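Cytochrome c class I (Sideroxydans lithotrophicus, PDB 4XXL) binds heme c covalently and probably serves as an electron shuttle in lithoautotrophic growth. Local coordinates at residues A[28-40]-A[102-114]. Numbering follows the deposited sequence.
Sequences AVDVDAAKSLARE and ASPEAIKNLVDWI
The CB of Ala-34 meets the CB of Trp-113 at 3.6 Å in the tight part of the contact between helix 31-40 and helix 104-114; a methyl suits this spot because the CA atoms of Ala-34 and Leu-110 are just 4.5 Å apart. Beside it, Asn-109 docks its carboxamide on the backbone of Asp-30. Its CG stands anti to the backbone N (chi1 -180°), carrying the amide across to the other chain segment. OD1 accepts from Asp-30 N at 3.0 Å through an in-plane lone pair, while ND2 gives a nearly straight bond (175°) to Asp-30 O, 2.9 Å away. That oxygen also takes the helical bond from Ala-34 N, and the paired bonds fix the amide's rotation. An aspartate here, lacking the ND2 donor, would probably leave Asp-30 O without its side-chain partner and set a carboxylate oxygen against it. This is the near-perpendicular pairing of N- and C-terminal helices characteristic of the class I cytochrome c fold, with axes 8.6 Å apart at 103°. Toward the heme, Leu-110, which itself touches the heme, sets CD2 4.0 Å from CD2 of Leu-37, whose forked end spreads over Ala-102 and Ala-106. Packing is looser at the solvent side. There Val-31, exposed, brings CG1 obliquely to Trp-113 NE1 at 3.9 Å, and partly exposed Lys-35 sets its CG over one face of the indole, toward the rim of the six-membered ring, 4.1 Å from its centroid, a CH-pi contact; a lysine suits this margin because its methylenes can pack on the ring while its charged end can stay at the surface.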
loop_
_atom_site.group_PDB
_atom_site.type_symbol
_atom_site.label_atom_id
_atom_site.label_comp_id
_atom_site.label_asym_id
_atom_site.label_seq_id
_atom_site.Cartn_x
_atom_site.Cartn_y
_atom_site.Cartn_z
ATOM N N ALA A 28 5.127 11.892 -12.531
ATOM C CA ALA A 28 5.315 12.419 -11.140
ATOM C C ALA A 28 4.103 12.035 -10.293
ATOM O O ALA A 28 2.939 12.208 -10.729
ATOM C CB ALA A 28 5.480 13.940 -11.159
ATOM N N VAL A 29 4.376 11.557 -9.085
ATOM C CA VAL A 29 3.306 11.214 -8.152
ATOM C C VAL A 29 2.389 12.412 -7.848
ATOM O O VAL A 29 2.872 13.503 -7.547
ATOM C CB VAL A 29 3.899 10.669 -6.830
ATOM C CG1 VAL A 29 2.798 10.402 -5.808
ATOM C CG2 VAL A 29 4.674 9.385 -7.117
ATOM N N ASP A 30 1.075 12.186 -7.901
ATOM C CA ASP A 30 0.052 13.110 -7.398
ATOM C C ASP A 30 -0.227 12.678 -5.960
ATOM O O ASP A 30 -0.988 11.718 -5.712
ATOM C CB ASP A 30 -1.201 13.037 -8.285
ATOM C CG ASP A 30 -2.338 14.025 -7.879
ATOM O OD1 ASP A 30 -2.401 14.571 -6.748
ATOM O OD2 ASP A 30 -3.216 14.270 -8.738
ATOM N N VAL A 31 0.410 13.396 -5.014
ATOM C CA VAL A 31 0.321 13.045 -3.599
ATOM C C VAL A 31 -1.112 13.176 -3.065
ATOM O O VAL A 31 -1.633 12.287 -2.400
ATOM C CB VAL A 31 1.283 13.885 -2.751
ATOM C CG1 VAL A 31 1.057 13.608 -1.272
ATOM C CG2 VAL A 31 2.699 13.618 -3.191
ATOM N N ASP A 32 -1.829 14.228 -3.426
ATOM C CA ASP A 32 -3.185 14.402 -2.931
ATOM C C ASP A 32 -4.087 13.256 -3.407
ATOM O O ASP A 32 -4.950 12.771 -2.662
ATOM C CB ASP A 32 -3.793 15.746 -3.432
ATOM C CG ASP A 32 -3.327 16.968 -2.634
ATOM O OD1 ASP A 32 -2.448 16.836 -1.751
ATOM O OD2 ASP A 32 -3.865 18.075 -2.926
ATOM N N ALA A 33 -3.888 12.833 -4.658
ATOM C CA ALA A 33 -4.751 11.804 -5.221
ATOM C C ALA A 33 -4.440 10.483 -4.568
ATOM O O ALA A 33 -5.332 9.724 -4.299
ATOM C CB ALA A 33 -4.587 11.678 -6.719
ATOM N N ALA A 34 -3.151 10.277 -4.314
ATOM C CA ALA A 34 -2.777 9.060 -3.583
ATOM C C ALA A 34 -3.396 8.984 -2.171
ATOM O O ALA A 34 -4.002 7.978 -1.785
ATOM C CB ALA A 34 -1.270 8.941 -3.515
ATOM N N LYS A 35 -3.246 10.047 -1.380
ATOM C CA LYS A 35 -3.789 10.088 -0.029
ATOM C C LYS A 35 -5.349 10.007 -0.044
ATOM O O LYS A 35 -5.951 9.354 0.801
ATOM C CB LYS A 35 -3.279 11.313 0.747
ATOM C CG LYS A 35 -1.781 11.339 0.815
ATOM C CD LYS A 35 -1.159 12.381 1.711
ATOM C CE LYS A 35 -1.177 11.861 3.120
ATOM N NZ LYS A 35 -0.481 12.862 3.979
ATOM N N SER A 36 -5.984 10.651 -1.021
ATOM C CA SER A 36 -7.415 10.526 -1.214
ATOM C C SER A 36 -7.862 9.039 -1.437
ATOM O O SER A 36 -8.787 8.526 -0.806
ATOM C CB SER A 36 -7.857 11.442 -2.357
ATOM O OG SER A 36 -9.223 11.254 -2.646
ATOM N N LEU A 37 -7.168 8.351 -2.356
ATOM C CA LEU A 37 -7.494 6.955 -2.619
ATOM C C LEU A 37 -7.282 6.067 -1.366
ATOM O O LEU A 37 -8.083 5.157 -1.056
ATOM C CB LEU A 37 -6.679 6.450 -3.813
ATOM C CG LEU A 37 -7.162 5.105 -4.366
ATOM C CD1 LEU A 37 -8.553 5.218 -4.975
ATOM C CD2 LEU A 37 -6.194 4.575 -5.377
ATOM N N ALA A 38 -6.190 6.345 -0.650
ATOM C CA ALA A 38 -5.898 5.616 0.613
ATOM C C ALA A 38 -7.020 5.854 1.642
ATOM O O ALA A 38 -7.491 4.905 2.271
ATOM C CB ALA A 38 -4.545 6.016 1.203
ATOM N N ARG A 39 -7.483 7.089 1.802
ATOM C CA ARG A 39 -8.530 7.402 2.763
ATOM C C ARG A 39 -9.800 6.669 2.397
ATOM O O ARG A 39 -10.410 6.014 3.281
ATOM C CB ARG A 39 -8.836 8.916 2.817
ATOM C CG ARG A 39 -7.837 9.701 3.566
ATOM C CD ARG A 39 -8.297 11.135 3.800
ATOM N NE ARG A 39 -8.607 11.841 2.573
ATOM C CZ ARG A 39 -7.783 12.684 1.947
ATOM N NH1 ARG A 39 -6.570 12.977 2.409
ATOM N NH2 ARG A 39 -8.210 13.248 0.837
ATOM N N GLU A 40 -10.155 6.739 1.104
ATOM C CA GLU A 40 -11.372 6.148 0.608
ATOM C C GLU A 40 -11.476 4.639 0.732
ATOM O O GLU A 40 -12.554 4.119 0.816
ATOM C CB GLU A 40 -11.576 6.561 -0.878
ATOM C CG GLU A 40 -11.948 8.021 -1.059
ATOM C CD GLU A 40 -11.987 8.494 -2.520
ATOM O OE1 GLU A 40 -11.626 7.718 -3.455
ATOM O OE2 GLU A 40 -12.364 9.674 -2.733
ATOM N N ALA A 102 -10.996 1.048 -8.231
ATOM C CA ALA A 102 -10.449 2.323 -8.703
ATOM C C ALA A 102 -9.784 2.061 -10.036
ATOM O O ALA A 102 -9.691 0.925 -10.482
ATOM C CB ALA A 102 -9.436 2.853 -7.722
ATOM N N SER A 103 -9.341 3.135 -10.673
ATOM C CA SER A 103 -8.749 2.986 -11.948
ATOM C C SER A 103 -7.343 2.415 -11.847
ATOM O O SER A 103 -6.649 2.625 -10.868
ATOM C CB SER A 103 -8.706 4.338 -12.671
ATOM O OG SER A 103 -7.755 5.218 -12.079
ATOM N N PRO A 104 -6.882 1.737 -12.890
ATOM C CA PRO A 104 -5.477 1.292 -12.905
ATOM C C PRO A 104 -4.497 2.468 -12.652
ATOM O O PRO A 104 -3.504 2.334 -11.926
ATOM C CB PRO A 104 -5.313 0.693 -14.298
ATOM C CG PRO A 104 -6.678 0.179 -14.585
ATOM C CD PRO A 104 -7.680 1.054 -13.924
ATOM N N GLU A 105 -4.735 3.607 -13.268
ATOM C CA GLU A 105 -3.869 4.766 -13.070
ATOM C C GLU A 105 -3.858 5.224 -11.613
ATOM O O GLU A 105 -2.762 5.543 -11.089
ATOM C CB GLU A 105 -4.294 5.899 -14.046
ATOM C CG GLU A 105 -3.518 7.200 -13.961
ATOM C CD GLU A 105 -3.717 7.978 -12.662
ATOM O OE1 GLU A 105 -4.834 7.932 -12.074
ATOM O OE2 GLU A 105 -2.744 8.666 -12.236
ATOM N N ALA A 106 -5.027 5.230 -10.976
ATOM C CA ALA A 106 -5.043 5.659 -9.557
ATOM C C ALA A 106 -4.292 4.676 -8.641
ATOM O O ALA A 106 -3.566 5.073 -7.744
ATOM C CB ALA A 106 -6.480 5.884 -9.129
ATOM N N ILE A 107 -4.421 3.413 -8.935
ATOM C CA ILE A 107 -3.798 2.363 -8.100
ATOM C C ILE A 107 -2.278 2.495 -8.261
ATOM O O ILE A 107 -1.520 2.490 -7.276
ATOM C CB ILE A 107 -4.308 1.002 -8.480
ATOM C CG1 ILE A 107 -5.730 0.818 -7.977
ATOM C CG2 ILE A 107 -3.449 -0.096 -7.879
ATOM C CD1 ILE A 107 -6.502 -0.343 -8.569
ATOM N N LYS A 108 -1.821 2.660 -9.499
ATOM C CA LYS A 108 -0.381 2.851 -9.793
ATOM C C LYS A 108 0.169 4.083 -9.046
ATOM O O LYS A 108 1.255 4.095 -8.508
ATOM C CB LYS A 108 -0.127 2.982 -11.317
ATOM C CG LYS A 108 1.337 3.107 -11.689
ATOM C CD LYS A 108 1.553 3.186 -13.204
ATOM C CE LYS A 108 2.999 3.338 -13.627
ATOM N NZ LYS A 108 3.677 4.499 -12.963
ATOM N N ASN A 109 -0.582 5.175 -9.104
ATOM C CA ASN A 109 -0.141 6.388 -8.444
ATOM C C ASN A 109 -0.059 6.207 -6.928
ATOM O O ASN A 109 0.910 6.668 -6.272
ATOM C CB ASN A 109 -1.105 7.534 -8.785
ATOM C CG ASN A 109 -0.710 8.814 -8.138
ATOM O OD1 ASN A 109 0.305 9.386 -8.479
ATOM N ND2 ASN A 109 -1.494 9.246 -7.169
ATOM N N LEU A 110 -0.984 5.463 -6.361
ATOM C CA LEU A 110 -0.914 5.200 -4.920
ATOM C C LEU A 110 0.325 4.317 -4.545
ATOM O O LEU A 110 1.047 4.649 -3.603
ATOM C CB LEU A 110 -2.149 4.493 -4.420
ATOM C CG LEU A 110 -2.114 3.959 -2.985
ATOM C CD1 LEU A 110 -1.821 5.019 -1.942
ATOM C CD2 LEU A 110 -3.464 3.363 -2.675
ATOM N N VAL A 111 0.599 3.274 -5.312
ATOM C CA VAL A 111 1.779 2.437 -5.135
ATOM C C VAL A 111 3.026 3.280 -5.243
ATOM O O VAL A 111 3.961 3.166 -4.450
ATOM C CB VAL A 111 1.749 1.244 -6.126
ATOM C CG1 VAL A 111 3.107 0.486 -6.191
ATOM C CG2 VAL A 111 0.657 0.266 -5.651
ATOM N N ASP A 112 3.067 4.125 -6.262
ATOM C CA ASP A 112 4.264 4.946 -6.490
ATOM C C ASP A 112 4.510 5.892 -5.298
ATOM O O ASP A 112 5.656 6.106 -4.855
ATOM C CB ASP A 112 4.213 5.717 -7.805
ATOM C CG ASP A 112 4.279 4.830 -9.029
ATOM O OD1 ASP A 112 4.712 3.670 -8.927
ATOM O OD2 ASP A 112 3.927 5.328 -10.095
ATOM N N TRP A 113 3.434 6.409 -4.737
ATOM C CA TRP A 113 3.527 7.258 -3.532
ATOM C C TRP A 113 4.104 6.466 -2.395
ATOM O O TRP A 113 5.120 6.887 -1.795
ATOM C CB TRP A 113 2.182 7.863 -3.167
ATOM C CG TRP A 113 2.250 8.721 -1.927
ATOM C CD1 TRP A 113 2.972 9.841 -1.728
ATOM C CD2 TRP A 113 1.601 8.441 -0.666
ATOM N NE1 TRP A 113 2.842 10.272 -0.426
ATOM C CE2 TRP A 113 2.007 9.442 0.246
ATOM C CE3 TRP A 113 0.784 7.431 -0.214
ATOM C CZ2 TRP A 113 1.565 9.479 1.560
ATOM C CZ3 TRP A 113 0.351 7.466 1.077
ATOM C CH2 TRP A 113 0.735 8.488 1.960
ATOM N N ILE A 114 3.508 5.329 -2.082
ATOM C CA ILE A 114 4.041 4.467 -1.040
ATOM C C ILE A 114 5.535 4.190 -1.164
ATOM O O ILE A 114 6.277 4.328 -0.165
ATOM C CB ILE A 114 3.227 3.144 -0.927
ATOM C CG1 ILE A 114 1.808 3.454 -0.367
ATOM C CG2 ILE A 114 3.954 2.099 -0.080
ATOM C CD1 ILE A 114 0.816 2.305 -0.527
#